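Local coordinates for N-acyl-D-glutamate deacylase (Bordetella bronchiseptica, PDB 3GIP), which probably hydrolyses the amide bond of N-acyl-D-glutamate, as a zinc-dependent deacylase of the amidohydrolase superfamily, at residues Leu177-Tyr190 with Val207-Arg220. Residues are numbered along the deposited sequence; the frame is centred on the assembly and turned at random.
Sequences LEAGAVGFSTGLAY and VAAERRRLHTSHIR. With ZN (zinc ion), chain F; ACY (acetic acid), chain C.
Neighbouring strands 183-187 and 214-218 of the TIM-type barrel, joined through helix 198-210 in a beta-alpha-beta unit, pair in parallel at 18°, from Gly183 beside Leu214 to Gly187 beside His218. The pairing illustrates how an amidohydrolase barrel carries its metal at the C-terminal strand ends. Backbone bonds alternate between the strands, starting with Leu214 N to Val182 O and ending past the strands with Leu188 N to His218 O.

Phe184, Thr186, His215 and Ser217 share the face turned to the helices. The Phe184 and His215 rings are almost parallel, planes at 5°, but slid apart, so that His215 CD2 lies over the phenyl face, 3.5 Å from Phe184 CE1, while Ala208 CB meets that ring at its edge. His215 CG stands opposite the backbone N (chi1 168°), a placement that brings NE2 of this histidine to 2.8 Å from Thr186 OG1 in a hydrogen bond. Thr186 OG1 is also hydrogen-bonded to Ser217 OG, at 2.8 Å, so two bonds grip it.

At the N-terminal end Arg213 slides past Leu177, its CG packed against both leucine methyls. The chain bends at its second torsion and carries NH1 to Leu177 O, which lies in the guanidinium plane; Gly180 N, in the Schellman motif closing helix 163-179, reaches this oxygen from the opposite face of its carbonyl plane. A water also bridges Leu177 O and Arg213 NH2.

The other end opens on the active site. His218 ND1 binds zinc at 2.0 Å, alongside Cys95 and His248, and Ala189 CB packs 3.6 Å from His218 NE2. An acetate, probably from crystallisation, chelates the metal through both oxygens, and Tyr190 OH donates to its O at 2.6 Å, in the plane of the phenol ring.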
ATOM      1  N   LEU A 177      12.452  10.922  -9.444  1.00 18.40           N
ATOM      2  CA  LEU A 177      12.223   9.930 -10.486  1.00 18.18           C
ATOM      3  C   LEU A 177      13.545   9.463 -11.090  1.00 18.40           C
ATOM      4  O   LEU A 177      13.719   8.283 -11.390  1.00 18.11           O
ATOM      5  CB  LEU A 177      11.324  10.507 -11.582  1.00 16.69           C
ATOM      6  CG  LEU A 177       9.924  10.958 -11.144  1.00 18.72           C
ATOM      7  CD1 LEU A 177       9.123  11.374 -12.367  1.00 18.85           C
ATOM      8  CD2 LEU A 177       9.214   9.818 -10.416  1.00 17.24           C
ATOM      9  N   GLU A 178      14.482  10.389 -11.268  1.00 20.03           N
ATOM     10  CA  GLU A 178      15.776  10.019 -11.827  1.00 21.32           C
ATOM     11  C   GLU A 178      16.506   9.108 -10.843  1.00 21.76           C
ATOM     12  O   GLU A 178      17.295   8.251 -11.243  1.00 23.68           O
ATOM     13  CB  GLU A 178      16.607  11.275 -12.127  1.00 22.40           C
ATOM     14  CG  GLU A 178      15.921  12.229 -13.106  1.00 26.30           C
ATOM     15  CD  GLU A 178      16.735  13.475 -13.412  1.00 28.73           C
ATOM     16  OE1 GLU A 178      17.400  14.000 -12.494  1.00 30.63           O
ATOM     17  OE2 GLU A 178      16.692  13.942 -14.572  1.00 29.37           O
ATOM     18  N   ALA A 179      16.219   9.284  -9.554  1.00 21.30           N
ATOM     19  CA  ALA A 179      16.843   8.476  -8.508  1.00 21.55           C
ATOM     20  C   ALA A 179      16.220   7.084  -8.412  1.00 21.03           C
ATOM     21  O   ALA A 179      16.794   6.185  -7.796  1.00 21.16           O
ATOM     22  CB  ALA A 179      16.740   9.189  -7.162  1.00 21.72           C
ATOM     23  N   GLY A 180      15.044   6.907  -9.007  1.00 20.25           N
ATOM     24  CA  GLY A 180      14.408   5.600  -8.972  1.00 18.58           C
ATOM     25  C   GLY A 180      12.994   5.535  -8.425  1.00 18.14           C
ATOM     26  O   GLY A 180      12.405   4.455  -8.385  1.00 17.82           O
ATOM     27  N   ALA A 181      12.442   6.668  -8.002  1.00 17.18           N
ATOM     28  CA  ALA A 181      11.077   6.684  -7.475  1.00 17.12           C
ATOM     29  C   ALA A 181      10.134   6.242  -8.588  1.00 17.14           C
ATOM     30  O   ALA A 181      10.366   6.539  -9.758  1.00 17.22           O
ATOM     31  CB  ALA A 181      10.709   8.082  -7.001  1.00 16.93           C
ATOM     32  N   VAL A 182       9.065   5.539  -8.221  1.00 16.43           N
ATOM     33  CA  VAL A 182       8.108   5.051  -9.206  1.00 15.17           C
ATOM     34  C   VAL A 182       7.028   6.056  -9.599  1.00 14.85           C
ATOM     35  O   VAL A 182       6.215   5.785 -10.481  1.00 15.61           O
ATOM     36  CB  VAL A 182       7.424   3.747  -8.719  1.00 15.28           C
ATOM     37  CG1 VAL A 182       8.440   2.623  -8.654  1.00 16.51           C
ATOM     38  CG2 VAL A 182       6.788   3.958  -7.348  1.00 14.92           C
ATOM     39  N   GLY A 183       7.026   7.216  -8.954  1.00 13.98           N
ATOM     40  CA  GLY A 183       6.041   8.234  -9.263  1.00 13.86           C
ATOM     41  C   GLY A 183       5.827   9.124  -8.061  1.00 14.00           C
ATOM     42  O   GLY A 183       6.659   9.153  -7.154  1.00 14.76           O
ATOM     43  N   PHE A 184       4.724   9.865  -8.051  1.00 13.29           N
ATOM     44  CA  PHE A 184       4.420  10.725  -6.921  1.00 13.47           C
ATOM     45  C   PHE A 184       2.999  10.438  -6.451  1.00 14.20           C
ATOM     46  O   PHE A 184       2.164   9.943  -7.219  1.00 12.98           O
ATOM     47  CB  PHE A 184       4.591  12.207  -7.299  1.00 14.39           C
ATOM     48  CG  PHE A 184       3.483  12.763  -8.149  1.00 13.11           C
ATOM     49  CD1 PHE A 184       2.507  13.578  -7.588  1.00 14.06           C
ATOM     50  CD2 PHE A 184       3.428  12.493  -9.516  1.00 13.88           C
ATOM     51  CE1 PHE A 184       1.488  14.123  -8.376  1.00 14.17           C
ATOM     52  CE2 PHE A 184       2.413  13.032 -10.314  1.00 12.48           C
ATOM     53  CZ  PHE A 184       1.443  13.849  -9.740  1.00 13.19           C
ATOM     54  N   SER A 185       2.731  10.726  -5.185  1.00 13.28           N
ATOM     55  CA  SER A 185       1.403  10.492  -4.642  1.00 13.66           C
ATOM     56  C   SER A 185       0.826  11.793  -4.127  1.00 14.28           C
ATOM     57  O   SER A 185       1.567  12.710  -3.768  1.00 14.98           O
ATOM     58  CB  SER A 185       1.472   9.488  -3.490  1.00 13.14           C
ATOM     59  OG  SER A 185       2.136  10.044  -2.360  1.00 14.01           O
ATOM     60  N   THR A 186      -0.499  11.877  -4.105  1.00 13.75           N
ATOM     61  CA  THR A 186      -1.171  13.054  -3.579  1.00 13.68           C
ATOM     62  C   THR A 186      -2.094  12.639  -2.438  1.00 14.34           C
ATOM     63  O   THR A 186      -2.546  11.490  -2.372  1.00 14.79           O
ATOM     64  CB  THR A 186      -2.015  13.785  -4.654  1.00 14.37           C
ATOM     65  OG1 THR A 186      -2.836  12.843  -5.358  1.00 13.14           O
ATOM     66  CG2 THR A 186      -1.112  14.503  -5.642  1.00 13.66           C
ATOM     67  N   GLY A 187      -2.334  13.578  -1.529  1.00 13.76           N
ATOM     68  CA  GLY A 187      -3.227  13.358  -0.401  1.00 14.37           C
ATOM     69  C   GLY A 187      -4.102  14.595  -0.404  1.00 14.15           C
ATOM     70  O   GLY A 187      -3.973  15.472   0.453  1.00 15.13           O
ATOM     71  N   LEU A 188      -4.995  14.666  -1.384  1.00 14.77           N
ATOM     72  CA  LEU A 188      -5.853  15.828  -1.560  1.00 14.70           C
ATOM     73  C   LEU A 188      -6.867  16.077  -0.453  1.00 14.45           C
ATOM     74  O   LEU A 188      -7.451  17.156  -0.373  1.00 15.51           O
ATOM     75  CB  LEU A 188      -6.543  15.750  -2.929  1.00 14.76           C
ATOM     76  CG  LEU A 188      -5.563  15.571  -4.098  1.00 15.29           C
ATOM     77  CD1 LEU A 188      -6.319  15.634  -5.413  1.00 16.09           C
ATOM     78  CD2 LEU A 188      -4.481  16.654  -4.055  1.00 16.02           C
ATOM     79  N   ALA A 189      -7.059  15.087   0.413  1.00 15.15           N
ATOM     80  CA  ALA A 189      -7.988  15.223   1.528  1.00 14.36           C
ATOM     81  C   ALA A 189      -7.251  15.784   2.741  1.00 15.22           C
ATOM     82  O   ALA A 189      -7.864  16.073   3.768  1.00 17.45           O
ATOM     83  CB  ALA A 189      -8.597  13.857   1.875  1.00 15.35           C
ATOM     84  N   TYR A 190      -5.933  15.937   2.616  1.00 16.06           N
ATOM     85  CA  TYR A 190      -5.096  16.429   3.708  1.00 16.70           C
ATOM     86  C   TYR A 190      -4.370  17.732   3.400  1.00 17.37           C
ATOM     87  O   TYR A 190      -4.195  18.111   2.241  1.00 18.05           O
ATOM     88  CB  TYR A 190      -4.012  15.408   4.055  1.00 17.22           C
ATOM     89  CG  TYR A 190      -4.500  14.026   4.395  1.00 17.11           C
ATOM     90  CD1 TYR A 190      -5.398  13.819   5.436  1.00 18.12           C
ATOM     91  CD2 TYR A 190      -4.021  12.913   3.702  1.00 18.10           C
ATOM     92  CE1 TYR A 190      -5.807  12.536   5.785  1.00 18.63           C
ATOM     93  CE2 TYR A 190      -4.421  11.629   4.043  1.00 18.42           C
ATOM     94  CZ  TYR A 190      -5.313  11.448   5.087  1.00 18.31           C
ATOM     95  OH  TYR A 190      -5.709  10.175   5.433  1.00 17.21           O
ATOM     96  N   VAL A 207       5.580  15.798 -15.562  1.00 17.10           N
ATOM     97  CA  VAL A 207       6.925  15.328 -15.265  1.00 17.47           C
ATOM     98  C   VAL A 207       6.922  13.806 -15.127  1.00 17.80           C
ATOM     99  O   VAL A 207       7.813  13.125 -15.633  1.00 18.74           O
ATOM    100  CB  VAL A 207       7.458  15.958 -13.956  1.00 18.72           C
ATOM    101  CG1 VAL A 207       8.811  15.363 -13.598  1.00 18.86           C
ATOM    102  CG2 VAL A 207       7.567  17.469 -14.119  1.00 19.56           C
ATOM    103  N   ALA A 208       5.916  13.274 -14.440  1.00 16.88           N
ATOM    104  CA  ALA A 208       5.818  11.831 -14.251  1.00 16.65           C
ATOM    105  C   ALA A 208       5.499  11.128 -15.571  1.00 16.55           C
ATOM    106  O   ALA A 208       6.133  10.134 -15.930  1.00 16.36           O
ATOM    107  CB  ALA A 208       4.741  11.515 -13.212  1.00 16.88           C
ATOM    108  N   ALA A 209       4.522  11.660 -16.293  1.00 16.99           N
ATOM    109  CA  ALA A 209       4.102  11.082 -17.565  1.00 17.45           C
ATOM    110  C   ALA A 209       5.246  10.986 -18.573  1.00 19.44           C
ATOM    111  O   ALA A 209       5.379   9.984 -19.279  1.00 18.66           O
ATOM    112  CB  ALA A 209       2.961  11.899 -18.148  1.00 18.14           C
ATOM    113  N   GLU A 210       6.073  12.023 -18.633  1.00 20.31           N
ATOM    114  CA  GLU A 210       7.196  12.047 -19.567  1.00 22.29           C
ATOM    115  C   GLU A 210       8.173  10.904 -19.317  1.00 22.60           C
ATOM    116  O   GLU A 210       8.854  10.442 -20.235  1.00 22.64           O
ATOM    117  CB  GLU A 210       7.939  13.383 -19.467  1.00 23.42           C
ATOM    118  CG  GLU A 210       9.171  13.477 -20.359  1.00 28.31           C
ATOM    119  CD  GLU A 210       8.836  13.413 -21.839  1.00 30.25           C
ATOM    120  OE1 GLU A 210       9.777  13.330 -22.658  1.00 33.44           O
ATOM    121  OE2 GLU A 210       7.637  13.451 -22.187  1.00 31.55           O
ATOM    122  N   ARG A 211       8.236  10.446 -18.073  1.00 20.64           N
ATOM    123  CA  ARG A 211       9.140   9.366 -17.707  1.00 21.37           C
ATOM    124  C   ARG A 211       8.400   8.058 -17.451  1.00 19.75           C
ATOM    125  O   ARG A 211       8.956   7.113 -16.889  1.00 20.09           O
ATOM    126  CB  ARG A 211       9.943   9.791 -16.479  1.00 22.68           C
ATOM    127  CG  ARG A 211      10.756  11.043 -16.762  1.00 25.60           C
ATOM    128  CD  ARG A 211      11.364  11.667 -15.524  1.00 27.86           C
ATOM    129  NE  ARG A 211      12.182  12.819 -15.893  1.00 29.43           N
ATOM    130  CZ  ARG A 211      11.709  13.934 -16.444  1.00 30.09           C
ATOM    131  NH1 ARG A 211      10.410  14.066 -16.688  1.00 27.48           N
ATOM    132  NH2 ARG A 211      12.541  14.912 -16.775  1.00 30.70           N
ATOM    133  N   ARG A 212       7.146   8.009 -17.891  1.00 19.74           N
ATOM    134  CA  ARG A 212       6.309   6.828 -17.722  1.00 20.44           C
ATOM    135  C   ARG A 212       6.230   6.415 -16.257  1.00 19.33           C
ATOM    136  O   ARG A 212       6.366   5.238 -15.922  1.00 19.05           O
ATOM    137  CB  ARG A 212       6.848   5.669 -18.566  1.00 22.69           C
ATOM    138  CG  ARG A 212       6.892   5.972 -20.056  1.00 28.89           C
ATOM    139  CD  ARG A 212       7.403   4.787 -20.855  1.00 34.28           C
ATOM    140  NE  ARG A 212       7.519   5.100 -22.278  1.00 39.97           N
ATOM    141  CZ  ARG A 212       8.357   6.003 -22.781  1.00 41.97           C
ATOM    142  NH1 ARG A 212       9.162   6.688 -21.977  1.00 43.77           N
ATOM    143  NH2 ARG A 212       8.388   6.222 -24.088  1.00 43.18           N
ATOM    144  N   ARG A 213       6.018   7.399 -15.388  1.00 18.22           N
ATOM    145  CA  ARG A 213       5.903   7.146 -13.959  1.00 18.05           C
ATOM    146  C   ARG A 213       4.465   7.410 -13.525  1.00 16.74           C
ATOM    147  O   ARG A 213       3.669   7.955 -14.287  1.00 18.40           O
ATOM    148  CB  ARG A 213       6.890   8.023 -13.180  1.00 18.29           C
ATOM    149  CG  ARG A 213       8.354   7.761 -13.544  1.00 19.38           C
ATOM    150  CD  ARG A 213       8.765   6.309 -13.301  1.00 20.15           C
ATOM    151  NE  ARG A 213      10.043   5.994 -13.941  1.00 22.25           N
ATOM    152  CZ  ARG A 213      11.234   6.358 -13.475  1.00 21.21           C
ATOM    153  NH1 ARG A 213      11.336   7.049 -12.349  1.00 21.26           N
ATOM    154  NH2 ARG A 213      12.330   6.045 -14.156  1.00 23.43           N
ATOM    155  N   LEU A 214       4.135   7.037 -12.295  1.00 16.40           N
ATOM    156  CA  LEU A 214       2.770   7.165 -11.795  1.00 16.51           C
ATOM    157  C   LEU A 214       2.366   8.352 -10.941  1.00 15.56           C
ATOM    158  O   LEU A 214       3.195   9.057 -10.361  1.00 14.43           O
ATOM    159  CB  LEU A 214       2.419   5.922 -10.975  1.00 18.30           C
ATOM    160  CG  LEU A 214       2.306   4.546 -11.614  1.00 20.37           C
ATOM    161  CD1 LEU A 214       2.456   3.490 -10.533  1.00 21.31           C
ATOM    162  CD2 LEU A 214       0.963   4.409 -12.313  1.00 22.04           C
ATOM    163  N   HIS A 215       1.053   8.546 -10.883  1.00 15.63           N
ATOM    164  CA  HIS A 215       0.439   9.526 -10.006  1.00 12.30           C
ATOM    165  C   HIS A 215      -0.543   8.650  -9.244  1.00 13.38           C
ATOM    166  O   HIS A 215      -1.507   8.159  -9.837  1.00 14.69           O
ATOM    167  CB  HIS A 215      -0.391  10.589 -10.723  1.00 13.09           C
ATOM    168  CG  HIS A 215      -1.235  11.400  -9.781  1.00 13.14           C
ATOM    169  ND1 HIS A 215      -2.406  12.018 -10.162  1.00 13.71           N
ATOM    170  CD2 HIS A 215      -1.079  11.675  -8.463  1.00 15.16           C
ATOM    171  CE1 HIS A 215      -2.938  12.635  -9.121  1.00 15.50           C
ATOM    172  NE2 HIS A 215      -2.152  12.442  -8.076  1.00 14.42           N
ATOM    173  N   THR A 216      -0.282   8.408  -7.965  1.00 13.83           N
ATOM    174  CA  THR A 216      -1.209   7.618  -7.155  1.00 12.75           C
ATOM    175  C   THR A 216      -1.904   8.670  -6.304  1.00 13.95           C
ATOM    176  O   THR A 216      -1.287   9.668  -5.916  1.00 12.84           O
ATOM    177  CB  THR A 216      -0.486   6.585  -6.267  1.00 14.22           C
ATOM    178  OG1 THR A 216       0.302   7.257  -5.279  1.00 14.07           O
ATOM    179  CG2 THR A 216       0.412   5.696  -7.117  1.00 13.47           C
ATOM    180  N   SER A 217      -3.181   8.470  -5.999  1.00 12.70           N
ATOM    181  CA  SER A 217      -3.881   9.493  -5.249  1.00 13.10           C
ATOM    182  C   SER A 217      -4.898   9.108  -4.197  1.00 13.44           C
ATOM    183  O   SER A 217      -5.761   8.255  -4.418  1.00 14.30           O
ATOM    184  CB  SER A 217      -4.566  10.452  -6.236  1.00 13.47           C
ATOM    185  OG  SER A 217      -5.296  11.469  -5.561  1.00 14.47           O
ATOM    186  N   HIS A 218      -4.760   9.740  -3.036  1.00 14.23           N
ATOM    187  CA  HIS A 218      -5.733   9.601  -1.972  1.00 13.20           C
ATOM    188  C   HIS A 218      -6.508  10.845  -2.396  1.00 13.56           C
ATOM    189  O   HIS A 218      -6.060  11.978  -2.180  1.00 14.62           O
ATOM    190  CB  HIS A 218      -5.085   9.787  -0.595  1.00 13.65           C
ATOM    191  CG  HIS A 218      -6.074   9.883   0.525  1.00 12.80           C
ATOM    192  ND1 HIS A 218      -5.903   9.236   1.733  1.00 13.63           N
ATOM    193  CD2 HIS A 218      -7.235  10.574   0.630  1.00 13.67           C
ATOM    194  CE1 HIS A 218      -6.917   9.525   2.530  1.00 13.52           C
ATOM    195  NE2 HIS A 218      -7.738  10.335   1.885  1.00 14.51           N
ATOM    196  N   ILE A 219      -7.646  10.632  -3.047  1.00 13.27           N
ATOM    197  CA  ILE A 219      -8.438  11.732  -3.581  1.00 12.92           C
ATOM    198  C   ILE A 219      -8.972  12.768  -2.589  1.00 13.95           C
ATOM    199  O   ILE A 219      -8.968  12.559  -1.376  1.00 13.73           O
ATOM    200  CB  ILE A 219      -9.561  11.179  -4.493  1.00 11.88           C
ATOM    201  CG1 ILE A 219     -10.557  10.343  -3.690  1.00 13.01           C
ATOM    202  CG2 ILE A 219      -8.929  10.301  -5.581  1.00 13.73           C
ATOM    203  CD1 ILE A 219     -11.637   9.718  -4.555  1.00 14.73           C
ATOM    204  N   ARG A 220      -9.427  13.895  -3.132  1.00 14.08           N
ATOM    205  CA  ARG A 220      -9.890  15.022  -2.325  1.00 15.00           C
ATOM    206  C   ARG A 220     -10.941  14.713  -1.267  1.00 14.29           C
ATOM    207  O   ARG A 220     -10.858  15.205  -0.141  1.00 15.60           O
ATOM    208  CB  ARG A 220     -10.379  16.145  -3.244  1.00 15.53           C
ATOM    209  CG  ARG A 220     -10.587  17.477  -2.534  1.00 17.89           C
ATOM    210  CD  ARG A 220     -10.817  18.594  -3.545  1.00 17.84           C
ATOM    211  NE  ARG A 220      -9.655  18.791  -4.410  1.00 19.07           N
ATOM    212  CZ  ARG A 220      -8.590  19.521  -4.083  1.00 18.28           C
ATOM    213  NH1 ARG A 220      -8.540  20.134  -2.907  1.00 18.72           N
ATOM    214  NH2 ARG A 220      -7.573  19.630  -4.930  1.00 18.29           N
TER
HETATM  215 ZN    ZN F 484      -4.727   7.638   2.051  1.00 14.07          ZN
HETATM  216  C   ACY C 481      -4.469   7.009   4.624  1.00 20.01           C
HETATM  217  O   ACY C 481      -4.641   8.152   4.267  1.00 19.58           O
HETATM  218  OXT ACY C 481      -4.521   6.020   3.733  1.00 21.33           O
HETATM  219  CH3 ACY C 481      -4.195   6.702   6.068  1.00 20.16           C
HETATM  220  O   HOH W   1      15.007   6.774 -13.684  1.00 34.91           O